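Local coordinates for PilM (Escherichia coli, PDB 3EOI), which is of unknown function but is probably a plasmid-encoded component of a pilus assembly system, at residues T15-D20 and T55-H60; D20-M25 and L82-D87; N29-Q34 and S47-L52; Q64-V69 and I107-P112; L91-V94 and L99-T102. One frame throughout, in Å; residues are numbered along the deposited sequence.

Interaction 1: T15-D20 and T55-H60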
# COMPACT_ATOMS: atom_id res chain seq x y z
N THR A 15 1.16 12.31 6.26
CA THR A 15 -0.28 12.36 6.46
C THR A 15 -1.04 12.16 5.16
O THR A 15 -1.96 11.37 5.13
CB THR A 15 -0.70 13.68 7.09
OG1 THR A 15 0.00 13.88 8.33
CG2 THR A 15 -2.23 13.72 7.31
N GLN A 16 -0.60 12.83 4.10
CA GLN A 16 -1.26 12.69 2.82
C GLN A 16 -0.97 11.33 2.16
O GLN A 16 -1.85 10.70 1.56
CB GLN A 16 -0.83 13.80 1.88
CG GLN A 16 -1.66 13.84 0.59
CD GLN A 16 -3.14 14.20 0.86
OE1 GLN A 16 -3.47 15.16 1.58
NE2 GLN A 16 -4.05 13.37 0.31
N GLN A 17 0.26 10.82 2.31
CA GLN A 17 0.59 9.50 1.81
C GLN A 17 -0.29 8.45 2.48
O GLN A 17 -0.77 7.52 1.79
CB GLN A 17 2.03 9.21 2.15
CG GLN A 17 2.45 7.78 1.91
CD GLN A 17 2.53 7.44 0.46
OE1 GLN A 17 3.64 7.46 -0.16
NE2 GLN A 17 1.38 7.08 -0.11
N ALA A 18 -0.54 8.52 3.81
CA ALA A 18 -1.36 7.52 4.42
C ALA A 18 -2.78 7.65 3.96
O ALA A 18 -3.45 6.62 3.77
CB ALA A 18 -1.29 7.69 5.96
N ALA A 19 -3.27 8.89 3.82
CA ALA A 19 -4.65 9.04 3.39
C ALA A 19 -4.84 8.49 1.99
O ALA A 19 -5.85 7.77 1.72
CB ALA A 19 -5.10 10.53 3.46
N ASP A 20 -3.88 8.79 1.11
CA ASP A 20 -3.93 8.20 -0.25
C ASP A 20 -3.89 6.66 -0.25
O ASP A 20 -4.65 5.98 -0.98
CB ASP A 20 -2.80 8.70 -1.14
CG ASP A 20 -2.84 10.21 -1.39
OD1 ASP A 20 -3.87 10.82 -1.08
OD2 ASP A 20 -1.85 10.75 -1.96
N THR A 55 -2.26 7.78 -9.46
CA THR A 55 -1.61 8.31 -8.29
C THR A 55 -0.15 7.94 -8.30
O THR A 55 0.21 6.89 -8.83
CB THR A 55 -2.20 7.75 -7.01
OG1 THR A 55 -1.40 8.21 -5.90
CG2 THR A 55 -2.22 6.22 -7.09
N LYS A 56 0.68 8.78 -7.70
CA LYS A 56 2.10 8.57 -7.77
C LYS A 56 2.64 7.93 -6.50
O LYS A 56 3.73 7.37 -6.52
CB LYS A 56 2.82 9.89 -8.04
CG LYS A 56 4.10 9.72 -8.85
CD LYS A 56 4.75 8.36 -8.57
CE LYS A 56 6.19 8.33 -9.04
NZ LYS A 56 7.07 9.11 -8.12
N ASN A 57 1.91 8.01 -5.40
CA ASN A 57 2.50 7.56 -4.16
C ASN A 57 1.90 6.28 -3.58
O ASN A 57 2.19 5.93 -2.45
CB ASN A 57 2.52 8.68 -3.10
CG ASN A 57 1.16 9.24 -2.84
OD1 ASN A 57 0.20 8.76 -3.46
ND2 ASN A 57 1.04 10.25 -1.95
N VAL A 58 1.09 5.57 -4.36
CA VAL A 58 0.61 4.24 -3.91
C VAL A 58 0.55 3.31 -5.11
O VAL A 58 0.17 3.74 -6.20
CB VAL A 58 -0.70 4.29 -3.12
CG1 VAL A 58 -1.69 5.21 -3.73
CG2 VAL A 58 -1.27 2.89 -2.93
N SER A 59 1.02 2.06 -4.97
CA SER A 59 1.10 1.11 -6.07
C SER A 59 0.38 -0.17 -5.65
O SER A 59 0.20 -0.41 -4.46
CB SER A 59 2.55 0.76 -6.34
OG SER A 59 3.30 1.98 -6.63
N HIS A 60 -0.06 -0.93 -6.66
CA HIS A 60 -0.66 -2.20 -6.41
C HIS A 60 -0.45 -3.23 -7.49
O HIS A 60 0.01 -2.93 -8.60
CB HIS A 60 -2.15 -2.04 -6.04
CG HIS A 60 -3.08 -2.03 -7.23
ND1 HIS A 60 -3.33 -0.89 -7.95
CD2 HIS A 60 -3.90 -2.99 -7.74
CE1 HIS A 60 -4.20 -1.15 -8.91
NE2 HIS A 60 -4.57 -2.42 -8.81

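Interaction 2: D20-M25 and L82-D87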
# COMPACT_ATOMS: atom_id res chain seq x y z
N ASP A 20 -3.88 8.79 1.11
CA ASP A 20 -3.93 8.20 -0.25
C ASP A 20 -3.89 6.66 -0.25
O ASP A 20 -4.65 5.98 -0.98
CB ASP A 20 -2.80 8.70 -1.14
CG ASP A 20 -2.84 10.21 -1.39
OD1 ASP A 20 -3.87 10.82 -1.08
OD2 ASP A 20 -1.85 10.75 -1.96
N PHE A 21 -2.95 6.11 0.52
CA PHE A 21 -2.83 4.66 0.67
C PHE A 21 -4.21 4.08 1.10
O PHE A 21 -4.72 3.06 0.56
CB PHE A 21 -1.76 4.38 1.73
CG PHE A 21 -1.36 2.93 1.87
CD1 PHE A 21 -2.25 1.99 2.42
CD2 PHE A 21 -0.09 2.49 1.44
CE1 PHE A 21 -1.89 0.67 2.54
CE2 PHE A 21 0.31 1.12 1.63
CZ PHE A 21 -0.63 0.20 2.17
N ILE A 22 -4.80 4.66 2.14
CA ILE A 22 -6.01 4.05 2.69
C ILE A 22 -7.14 4.15 1.66
O ILE A 22 -7.94 3.21 1.50
CB ILE A 22 -6.41 4.70 4.02
CG1 ILE A 22 -5.39 4.28 5.09
CG2 ILE A 22 -7.80 4.25 4.44
CD1 ILE A 22 -5.38 5.13 6.29
N ARG A 23 -7.19 5.27 0.95
CA ARG A 23 -8.23 5.48 -0.07
C ARG A 23 -8.16 4.45 -1.16
O ARG A 23 -9.21 3.86 -1.58
CB ARG A 23 -8.07 6.87 -0.67
CG ARG A 23 -9.25 7.34 -1.42
CD ARG A 23 -9.15 8.83 -1.58
NE ARG A 23 -7.98 9.21 -2.40
CZ ARG A 23 -6.95 9.96 -1.96
NH1 ARG A 23 -6.91 10.45 -0.71
NH2 ARG A 23 -5.97 10.24 -2.82
N TYR A 24 -6.94 4.22 -1.68
CA TYR A 24 -6.74 3.23 -2.74
C TYR A 24 -6.93 1.80 -2.23
O TYR A 24 -7.59 0.97 -2.90
CB TYR A 24 -5.36 3.40 -3.42
CG TYR A 24 -5.41 4.54 -4.44
CD1 TYR A 24 -5.19 5.85 -4.03
CD2 TYR A 24 -5.72 4.33 -5.81
CE1 TYR A 24 -5.23 6.92 -4.89
CE2 TYR A 24 -5.75 5.44 -6.72
CZ TYR A 24 -5.50 6.74 -6.22
OH TYR A 24 -5.57 7.91 -6.97
N MET A 25 -6.31 1.46 -1.10
CA MET A 25 -6.57 0.19 -0.42
C MET A 25 -8.08 -0.12 -0.35
O MET A 25 -8.55 -1.19 -0.78
CB MET A 25 -5.95 0.20 1.00
CG MET A 25 -6.29 -1.06 1.75
SD MET A 25 -5.52 -1.15 3.45
CE MET A 25 -6.32 0.14 4.21
N LEU A 82 -2.08 3.42 10.64
CA LEU A 82 -2.90 2.88 11.74
C LEU A 82 -3.89 3.93 12.30
O LEU A 82 -5.10 3.68 12.55
CB LEU A 82 -1.98 2.31 12.84
CG LEU A 82 -1.27 1.06 12.32
CD1 LEU A 82 -0.12 0.68 13.25
CD2 LEU A 82 -2.35 -0.05 12.21
N GLU A 83 -3.43 5.14 12.50
CA GLU A 83 -4.36 6.16 12.94
C GLU A 83 -5.56 6.32 12.00
O GLU A 83 -6.70 6.42 12.46
CB GLU A 83 -3.64 7.52 13.01
CG GLU A 83 -4.54 8.64 13.50
CD GLU A 83 -3.83 9.96 13.59
OE1 GLU A 83 -2.77 10.13 12.94
OE2 GLU A 83 -4.36 10.83 14.28
N GLN A 84 -5.28 6.45 10.72
CA GLN A 84 -6.33 6.83 9.76
C GLN A 84 -7.22 5.63 9.41
O GLN A 84 -8.22 5.80 8.73
CB GLN A 84 -5.69 7.43 8.50
CG GLN A 84 -5.04 8.82 8.80
CD GLN A 84 -4.50 9.43 7.51
OE1 GLN A 84 -5.07 9.22 6.44
NE2 GLN A 84 -3.42 10.20 7.63
N SER A 85 -6.84 4.44 9.89
CA SER A 85 -7.68 3.22 9.76
C SER A 85 -8.22 2.74 11.13
O SER A 85 -8.72 1.61 11.26
CB SER A 85 -6.86 2.11 9.06
OG SER A 85 -5.89 1.58 9.97
N GLY A 86 -8.14 3.57 12.18
CA GLY A 86 -8.72 3.20 13.48
C GLY A 86 -8.04 1.94 14.00
O GLY A 86 -8.63 1.10 14.66
N ASP A 87 -6.77 1.79 13.66
CA ASP A 87 -5.94 0.66 14.08
C ASP A 87 -6.31 -0.64 13.47
O ASP A 87 -5.89 -1.72 13.96
CB ASP A 87 -5.97 0.51 15.62
CG ASP A 87 -5.29 1.67 16.30
OD1 ASP A 87 -4.23 2.10 15.80
OD2 ASP A 87 -5.80 2.17 17.30

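Interaction 3: N29-Q34 and S47-L52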
# COMPACT_ATOMS: atom_id res chain seq x y z
N ASN A 29 -9.94 -3.07 -2.29
CA ASN A 29 -10.55 -4.08 -1.43
C ASN A 29 -12.04 -4.22 -1.73
O ASN A 29 -12.56 -5.33 -1.89
CB ASN A 29 -10.35 -3.69 0.05
CG ASN A 29 -10.50 -4.85 0.98
OD1 ASN A 29 -10.09 -5.95 0.68
ND2 ASN A 29 -11.07 -4.58 2.13
N ASP A 30 -12.73 -3.08 -1.81
CA ASP A 30 -14.15 -3.13 -2.07
C ASP A 30 -14.43 -3.74 -3.43
O ASP A 30 -15.34 -4.58 -3.54
CB ASP A 30 -14.72 -1.72 -1.97
CG ASP A 30 -14.68 -1.18 -0.52
OD1 ASP A 30 -14.26 -1.92 0.42
OD2 ASP A 30 -15.06 -0.02 -0.29
N TYR A 31 -13.66 -3.38 -4.45
CA TYR A 31 -13.91 -3.94 -5.79
C TYR A 31 -13.70 -5.46 -5.76
O TYR A 31 -14.51 -6.24 -6.35
CB TYR A 31 -12.92 -3.35 -6.84
CG TYR A 31 -13.31 -3.78 -8.22
CD1 TYR A 31 -14.28 -3.08 -8.94
CD2 TYR A 31 -12.75 -4.94 -8.81
CE1 TYR A 31 -14.72 -3.52 -10.19
CE2 TYR A 31 -13.19 -5.39 -10.06
CZ TYR A 31 -14.16 -4.68 -10.76
OH TYR A 31 -14.57 -5.09 -12.01
N LEU A 32 -12.58 -5.91 -5.18
CA LEU A 32 -12.32 -7.34 -5.22
C LEU A 32 -13.26 -8.13 -4.32
O LEU A 32 -13.53 -9.31 -4.60
CB LEU A 32 -10.85 -7.65 -4.86
CG LEU A 32 -9.85 -7.12 -5.86
CD1 LEU A 32 -8.47 -7.27 -5.21
CD2 LEU A 32 -9.96 -7.87 -7.18
N TYR A 33 -13.76 -7.52 -3.26
CA TYR A 33 -14.80 -8.20 -2.46
C TYR A 33 -16.08 -8.42 -3.26
O TYR A 33 -16.75 -9.45 -3.15
CB TYR A 33 -15.14 -7.30 -1.30
CG TYR A 33 -16.18 -7.81 -0.32
CD1 TYR A 33 -15.87 -8.76 0.67
CD2 TYR A 33 -17.49 -7.36 -0.38
CE1 TYR A 33 -16.83 -9.18 1.58
CE2 TYR A 33 -18.48 -7.79 0.53
CZ TYR A 33 -18.13 -8.72 1.46
OH TYR A 33 -19.09 -9.15 2.37
N GLN A 34 -16.50 -7.39 -3.99
CA GLN A 34 -17.63 -7.50 -4.94
C GLN A 34 -17.41 -8.52 -6.06
O GLN A 34 -18.32 -9.26 -6.45
CB GLN A 34 -17.92 -6.11 -5.55
CG GLN A 34 -18.44 -5.13 -4.50
CD GLN A 34 -18.59 -3.72 -5.10
OE1 GLN A 34 -18.80 -3.57 -6.31
NE2 GLN A 34 -18.49 -2.71 -4.24
N SER A 47 -8.44 2.80 -13.26
CA SER A 47 -8.97 4.05 -12.67
C SER A 47 -10.47 4.08 -12.67
O SER A 47 -11.09 4.46 -11.65
CB SER A 47 -8.41 5.28 -13.38
OG SER A 47 -7.10 5.51 -12.89
N ALA A 48 -11.09 3.61 -13.76
CA ALA A 48 -12.54 3.53 -13.77
C ALA A 48 -13.07 2.60 -12.68
O ALA A 48 -14.02 2.94 -11.98
CB ALA A 48 -13.07 3.11 -15.13
N GLN A 49 -12.48 1.40 -12.53
CA GLN A 49 -12.93 0.47 -11.48
C GLN A 49 -12.78 1.03 -10.08
O GLN A 49 -13.65 0.83 -9.22
CB GLN A 49 -12.25 -0.88 -11.61
CG GLN A 49 -12.62 -1.56 -12.91
CD GLN A 49 -11.74 -2.74 -13.28
OE1 GLN A 49 -10.54 -2.75 -13.01
NE2 GLN A 49 -12.33 -3.73 -13.93
N LEU A 50 -11.70 1.74 -9.82
CA LEU A 50 -11.46 2.32 -8.50
C LEU A 50 -12.20 3.65 -8.26
O LEU A 50 -12.36 4.10 -7.11
CB LEU A 50 -9.96 2.55 -8.33
CG LEU A 50 -9.16 1.27 -8.49
CD1 LEU A 50 -7.77 1.52 -8.09
CD2 LEU A 50 -9.71 0.09 -7.65
N GLY A 51 -12.63 4.29 -9.34
CA GLY A 51 -13.16 5.65 -9.21
C GLY A 51 -12.16 6.69 -8.75
O GLY A 51 -12.53 7.72 -8.18
N LEU A 52 -10.88 6.45 -9.01
CA LEU A 52 -9.84 7.33 -8.56
C LEU A 52 -8.89 7.53 -9.74
O LEU A 52 -8.71 6.60 -10.55
CB LEU A 52 -9.10 6.67 -7.38
CG LEU A 52 -9.92 6.50 -6.09
CD1 LEU A 52 -9.26 5.48 -5.14
CD2 LEU A 52 -10.16 7.87 -5.45

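Interaction 4: Q64-V69 and I107-P112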
# COMPACT_ATOMS: atom_id res chain seq x y z
N GLN A 64 -0.88 -14.18 -8.18
CA GLN A 64 -1.25 -15.43 -7.55
C GLN A 64 -2.51 -15.23 -6.67
O GLN A 64 -2.64 -15.77 -5.55
CB GLN A 64 -0.08 -15.96 -6.72
CG GLN A 64 1.18 -16.19 -7.60
CD GLN A 64 1.00 -17.30 -8.66
OE1 GLN A 64 0.83 -17.03 -9.86
NE2 GLN A 64 1.05 -18.56 -8.20
N GLN A 65 -3.46 -14.50 -7.24
CA GLN A 65 -4.79 -14.27 -6.60
C GLN A 65 -4.79 -13.48 -5.27
O GLN A 65 -5.81 -13.40 -4.59
CB GLN A 65 -5.57 -15.57 -6.46
CG GLN A 65 -5.64 -16.39 -7.77
CD GLN A 65 -6.34 -17.68 -7.55
OE1 GLN A 65 -7.45 -17.70 -7.01
NE2 GLN A 65 -5.65 -18.77 -7.84
N ARG A 66 -3.67 -12.85 -4.94
CA ARG A 66 -3.66 -11.97 -3.78
C ARG A 66 -3.36 -10.59 -4.30
O ARG A 66 -2.68 -10.45 -5.31
CB ARG A 66 -2.59 -12.40 -2.77
CG ARG A 66 -2.99 -13.73 -2.10
CD ARG A 66 -1.98 -14.20 -1.07
NE ARG A 66 -0.79 -14.72 -1.72
CZ ARG A 66 -0.05 -15.72 -1.22
NH1 ARG A 66 1.01 -16.15 -1.91
NH2 ARG A 66 -0.37 -16.28 -0.06
N VAL A 67 -3.85 -9.59 -3.61
CA VAL A 67 -3.56 -8.24 -3.99
C VAL A 67 -2.61 -7.61 -2.96
O VAL A 67 -2.71 -7.82 -1.72
CB VAL A 67 -4.85 -7.38 -4.06
CG1 VAL A 67 -5.61 -7.28 -2.72
CG2 VAL A 67 -4.57 -5.95 -4.63
N PHE A 68 -1.70 -6.82 -3.51
CA PHE A 68 -0.64 -6.17 -2.74
C PHE A 68 -0.73 -4.67 -3.03
O PHE A 68 -0.79 -4.25 -4.23
CB PHE A 68 0.73 -6.60 -3.25
CG PHE A 68 1.01 -8.06 -3.14
CD1 PHE A 68 1.81 -8.54 -2.11
CD2 PHE A 68 0.47 -8.97 -4.07
CE1 PHE A 68 2.06 -9.94 -1.99
CE2 PHE A 68 0.70 -10.32 -3.94
CZ PHE A 68 1.49 -10.81 -2.92
N VAL A 69 -0.67 -3.87 -1.97
CA VAL A 69 -0.75 -2.42 -2.09
C VAL A 69 0.40 -1.88 -1.23
O VAL A 69 0.60 -2.33 -0.09
CB VAL A 69 -2.09 -1.86 -1.52
CG1 VAL A 69 -2.11 -0.34 -1.54
CG2 VAL A 69 -3.25 -2.45 -2.29
N ILE A 107 7.38 -13.65 7.09
CA ILE A 107 6.22 -14.36 6.66
C ILE A 107 6.67 -15.11 5.39
O ILE A 107 7.03 -14.49 4.38
CB ILE A 107 5.04 -13.41 6.37
CG1 ILE A 107 4.56 -12.71 7.66
CG2 ILE A 107 3.88 -14.18 5.67
CD1 ILE A 107 3.65 -11.53 7.43
N SER A 108 6.66 -16.45 5.45
CA SER A 108 7.26 -17.30 4.42
C SER A 108 6.34 -17.50 3.23
O SER A 108 5.87 -18.62 2.97
CB SER A 108 7.71 -18.64 5.03
OG SER A 108 8.85 -18.37 5.84
N ILE A 109 6.09 -16.40 2.51
CA ILE A 109 5.35 -16.34 1.24
C ILE A 109 6.38 -15.86 0.26
O ILE A 109 7.21 -15.01 0.62
CB ILE A 109 4.25 -15.20 1.30
CG1 ILE A 109 2.89 -15.79 1.50
CG2 ILE A 109 4.23 -14.34 0.05
CD1 ILE A 109 3.01 -16.89 2.34
N THR A 110 6.33 -16.33 -0.97
CA THR A 110 7.18 -15.73 -2.00
C THR A 110 6.56 -14.47 -2.59
O THR A 110 5.49 -14.53 -3.18
CB THR A 110 7.46 -16.71 -3.17
OG1 THR A 110 7.89 -17.98 -2.63
CG2 THR A 110 8.53 -16.16 -4.13
N LEU A 111 7.24 -13.33 -2.45
CA LEU A 111 6.73 -12.07 -2.91
C LEU A 111 6.93 -11.91 -4.41
O LEU A 111 7.94 -12.35 -4.97
CB LEU A 111 7.48 -10.93 -2.22
CG LEU A 111 7.11 -10.60 -0.81
CD1 LEU A 111 8.00 -9.44 -0.43
CD2 LEU A 111 5.65 -10.15 -0.77
N PRO A 112 6.00 -11.19 -5.07
CA PRO A 112 6.29 -10.88 -6.47
C PRO A 112 7.61 -10.08 -6.55
O PRO A 112 7.85 -9.21 -5.76
CB PRO A 112 5.11 -9.97 -6.87
CG PRO A 112 3.99 -10.37 -5.98
CD PRO A 112 4.63 -10.83 -4.66

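Interaction 5: L91-V94 and L99-T102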
# COMPACT_ATOMS: atom_id res chain seq x y z
N LEU A 91 -1.07 -4.65 8.27
CA LEU A 91 0.04 -4.19 7.48
C LEU A 91 1.30 -5.03 7.73
O LEU A 91 1.38 -5.73 8.73
CB LEU A 91 0.36 -2.73 7.78
CG LEU A 91 -0.79 -1.75 7.49
CD1 LEU A 91 -0.52 -0.40 8.08
CD2 LEU A 91 -1.08 -1.68 5.98
N ALA A 92 2.21 -4.93 6.80
CA ALA A 92 3.52 -5.63 6.82
C ALA A 92 4.59 -4.74 6.18
O ALA A 92 4.30 -3.58 5.83
CB ALA A 92 3.45 -7.03 6.10
N ARG A 93 5.80 -5.30 6.08
CA ARG A 93 6.98 -4.59 5.58
C ARG A 93 7.72 -5.45 4.58
O ARG A 93 7.61 -6.65 4.62
CB ARG A 93 7.96 -4.30 6.78
CG ARG A 93 7.59 -3.13 7.67
CD ARG A 93 8.24 -3.20 9.09
NE ARG A 93 9.65 -3.59 9.14
CZ ARG A 93 10.25 -4.03 10.25
NH1 ARG A 93 9.56 -4.16 11.38
NH2 ARG A 93 11.53 -4.35 10.23
N VAL A 94 8.47 -4.84 3.66
CA VAL A 94 9.34 -5.65 2.77
C VAL A 94 10.73 -5.11 2.97
O VAL A 94 10.95 -3.90 2.85
CB VAL A 94 8.96 -5.54 1.29
CG1 VAL A 94 9.99 -6.30 0.40
CG2 VAL A 94 7.50 -6.06 1.12
N LEU A 99 9.00 -10.60 2.98
CA LEU A 99 7.83 -10.07 3.67
C LEU A 99 8.00 -10.30 5.14
O LEU A 99 8.18 -11.44 5.59
CB LEU A 99 6.53 -10.77 3.15
CG LEU A 99 5.24 -10.17 3.79
CD1 LEU A 99 5.09 -8.71 3.29
CD2 LEU A 99 3.96 -11.00 3.43
N LEU A 100 7.90 -9.20 5.90
CA LEU A 100 8.04 -9.19 7.37
C LEU A 100 6.78 -8.67 8.04
O LEU A 100 6.13 -7.72 7.60
CB LEU A 100 9.21 -8.30 7.84
CG LEU A 100 10.59 -8.57 7.19
CD1 LEU A 100 11.64 -7.66 7.92
CD2 LEU A 100 10.97 -10.04 7.31
N ASP A 101 6.41 -9.29 9.14
CA ASP A 101 5.26 -8.74 9.86
C ASP A 101 5.65 -7.48 10.63
O ASP A 101 6.80 -7.04 10.57
CB ASP A 101 4.58 -9.82 10.70
CG ASP A 101 5.43 -10.28 11.87
OD1 ASP A 101 6.43 -9.56 12.18
OD2 ASP A 101 5.08 -11.38 12.44
N THR A 102 4.72 -6.84 11.32
CA THR A 102 5.08 -5.54 11.90
C THR A 102 6.07 -5.70 13.05
O THR A 102 6.69 -4.71 13.46
CB THR A 102 3.88 -4.75 12.38
OG1 THR A 102 3.12 -5.58 13.27
CG2 THR A 102 3.04 -4.35 11.16

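Interaction 1: T15-D20 and T55-H60
Asn57 is gripped by two side chains of one helical turn, Gln17 and Asp20, and so shows how a single polar residue can fasten a loop to a helix through both its backbone and its side chain. Gln17 NE2 donates to the backbone O of Asn57 at 2.7 Å; the donor stands well above the carbonyl plane, 49° out of it, while the oxygen lies in the plane of the Gln17 amide. The Gln17 chain is bent at its second torsion, and this turn brings the amide alongside Asn57 as the two side chains run past each other in opposite directions. At the other end, Asn57 ND2 donates to Asp20 OD2 at 2.9 Å. The carboxylate receives it on its anti side, and the two flat groups are turned 61° against each other. Asn57 CG sits between its backbone N and carbonyl carbon (chi1 56°), which swings the amide up to the carboxylate. The contact thus ties the long helix 10-34 to the loop that leads into edge strand 59-63 of the antiparallel sheet. Farther out, Asp20 OD1 is held by Gln16 NE2 at 2.9 Å, met from above the carboxylate plane, and by a salt bridge to Arg23, so both carboxylate oxygens are engaged and the group is probably stabilised as an anion. A weak bond from Asn57 N to Thr55 OG1, 3.4 Å long, ties the loop back on itself. Next to Asn57, Val58 CG1 approaches Asp20 O at 4.1 Å and also packs on Tyr24 of the same helix.

Interaction 2: D20-M25 and L82-D87
Ile22 and Ser85 mark the closest backbone approach, their CA atoms 7.3 Å apart, where the middle of one helix meets the end of another that closes in a Schellman motif: Gly86, with positive phi, is its C' residue, Asp87 N bonds to Leu82 O, and Gly86 N to Glu83 O. Leu82 O takes a second donor, Ser85 N, the two nitrogens coming from opposite faces of its plane. Across the gap the contact is a matter of one methyl. Ile22 CG1 lies anti to its own carbonyl carbon (chi1 -71°), and CD1, at the end of that extended arm, presses on Gln84 CB at a short 3.2 Å. The same methyl lies 3.9 Å from Ser85 N and 4.4 Å from Ser85 CB, so it is seated against the last helical turn. The polar ends are engaged elsewhere: Gln84 NE2 bonds to Thr15 O, about two turns before Ile22 on helix 10-34, and Ser85 OG to Leu81 O. Ile22 also packs on Leu81, while Phe21 and Met25 turn to Trp122 of strand 119-123, so the end of helix 77-84 lies beside helix 10-34, on the same side of the sheet.

Interaction 3: N29-Q34 and S47-L52
Tyr31 alone carries the contact on the 29-34 side, meeting Gln49 of the short helix 47-50, with the CA atoms of Tyr31 and Leu50 7.2 Å apart. Tyr31 directs its ring toward helix 47-50, CG anti to the backbone N (chi1 -172°), and the Gln49 side chain lies across one face. Gln49 CB makes a CH-pi contact, 4.2 Å from the centroid of the Tyr31 ring. The extended glutamine continues along the ring to the phenol, where NE2 comes within 3.2 Å of Tyr31 OH, at an angle too poor for a hydrogen bond; the ring and amide planes are 39° apart. Gln49 OE1 has its own partner in Thr46 N, which probably fixes how the amide is turned. A serine in place of Tyr31 would probably leave the Gln49 chain without the ring it lies on and open a gap between the two helices. Next in line, Leu32 turns to Val67 of strand 66-72. Tyr31 also meets His35, Arg38 and Leu45, while Leu50 packs on Ile28 and Leu52 on Tyr24, so helix 47-50 rests against the C-terminal half of helix 10-34.

Interaction 4: Q64-V69 and I107-P112
The Phe68 ring takes Pro112 over one face, with Pro112 CD 4.0 Å from the centroid in a CH-pi contact and Pro112 CG also above the plane, displaced toward the rim. The two rings come from opposite directions, and the closest pair is Phe68 CZ to Pro112 CD at 3.6 Å. Leu111 CD2 reaches Phe68 CE1 obliquely at 3.8 Å, so the outer end of the phenyl is touched by two successive residues of the loop. The other flat group, the Arg66 guanidinium, approaches Ile109 CG1 at a slant, with NH2 3.6 Å away. Arg66 extends from its CB and then bends at chi3 (-74°), which brings the guanidinium to the isoleucine; this is a contact between a charged group and an apolar chain. Phe68 points its ring at the loop because CG lies anti to the carbonyl carbon and beside the backbone N (chi1 -62°). An alanine at Phe68 is likely to leave Pro112 and Leu111 facing a gap and the loop less firmly seated on the sheet. Within the loop, Ser108 is the centre of an inverse gamma turn, closed by Ile109 N to Ile107 O at 2.8 Å. Pro112 also touches Leu61 and Ser63 of strand 59-63, and Phe68 touches Met123 and Ile115. The whole is a case of a connecting loop laid over one face of an antiparallel sheet, while Val67 and Val69 on the other face pack against helix 10-34, an arrangement of helix on sheet consistent with a pilin-like fold.

Interaction 5: L91-V94 and L99-T102
Arg93 O is held at 2.9 Å by Leu100 N, in a nearly straight bond with 173° at the hydrogen. Leu99 lies against the same oxygen, its CA-H forming a weak CH...O contact, while Leu99 CD1 comes to 3.5 Å from Arg93 O. The return bond, Arg93 N to Leu100 O, is also 2.9 Å long and lies in the carbonyl plane. Together they make Arg93 and Leu100 an antiparallel hydrogen-bonded pair, and Val94 and Leu99 the non-hydrogen-bonded pair next to it, within the beta hairpin of strands 92-95 and 98-100. Arg93 and Leu100 share one face of the sheet. There, Arg93 NH2 lies 4.0 Å from Leu100 CD1, and the edge of the guanidinium is turned to Thr102 O, 3.6 Å from NH1 and in plane; NH2 has a long, weak ion pair with Glu95. On the opposite face Leu99 CG is anti to its backbone N (chi1 -176°), which lets CD1 lie back across the hairpin onto Ala92 CB, at 3.7 Å, and Val94 CG2. Ala92 CB also comes close to Leu100 O. Thr102 CG2 stands 3.3 Å from Leu91 O, a packing contact beyond the last hydrogen-bonded pair. Asp101 turns away and is tied by OD1 to Arg105 N. Ala92 and Val94 bond to strand 119-123 on the inner side, and Ile121 packs against Ala92, Val94 and Leu99, while Met78 of helix 77-84 lies against Leu91, Arg93 and Thr102.

In the fold
Interactions 1, 2 and 3 all use helix 10-34 and follow it from the N-terminal half to the C-terminal end; interactions 1 and 2 share Asp20 and have centres about 10 Å apart. Interaction 3 lies about 16 Å from each of them. Interactions 4 and 5 belong to the five-stranded antiparallel sheet, with centres about 11 Å apart, and they join through Leu111 and through Ile107 N to Leu99 O. Interaction 1 closes before 4 and 5 open, and the hairpin of interaction 5 falls between the two segments of interaction 4. Interactions 3 and 5 lie farthest apart, about 24 Å between centres. A long helix fixed to one sheet face and a loop to the other thus make a single compact unit.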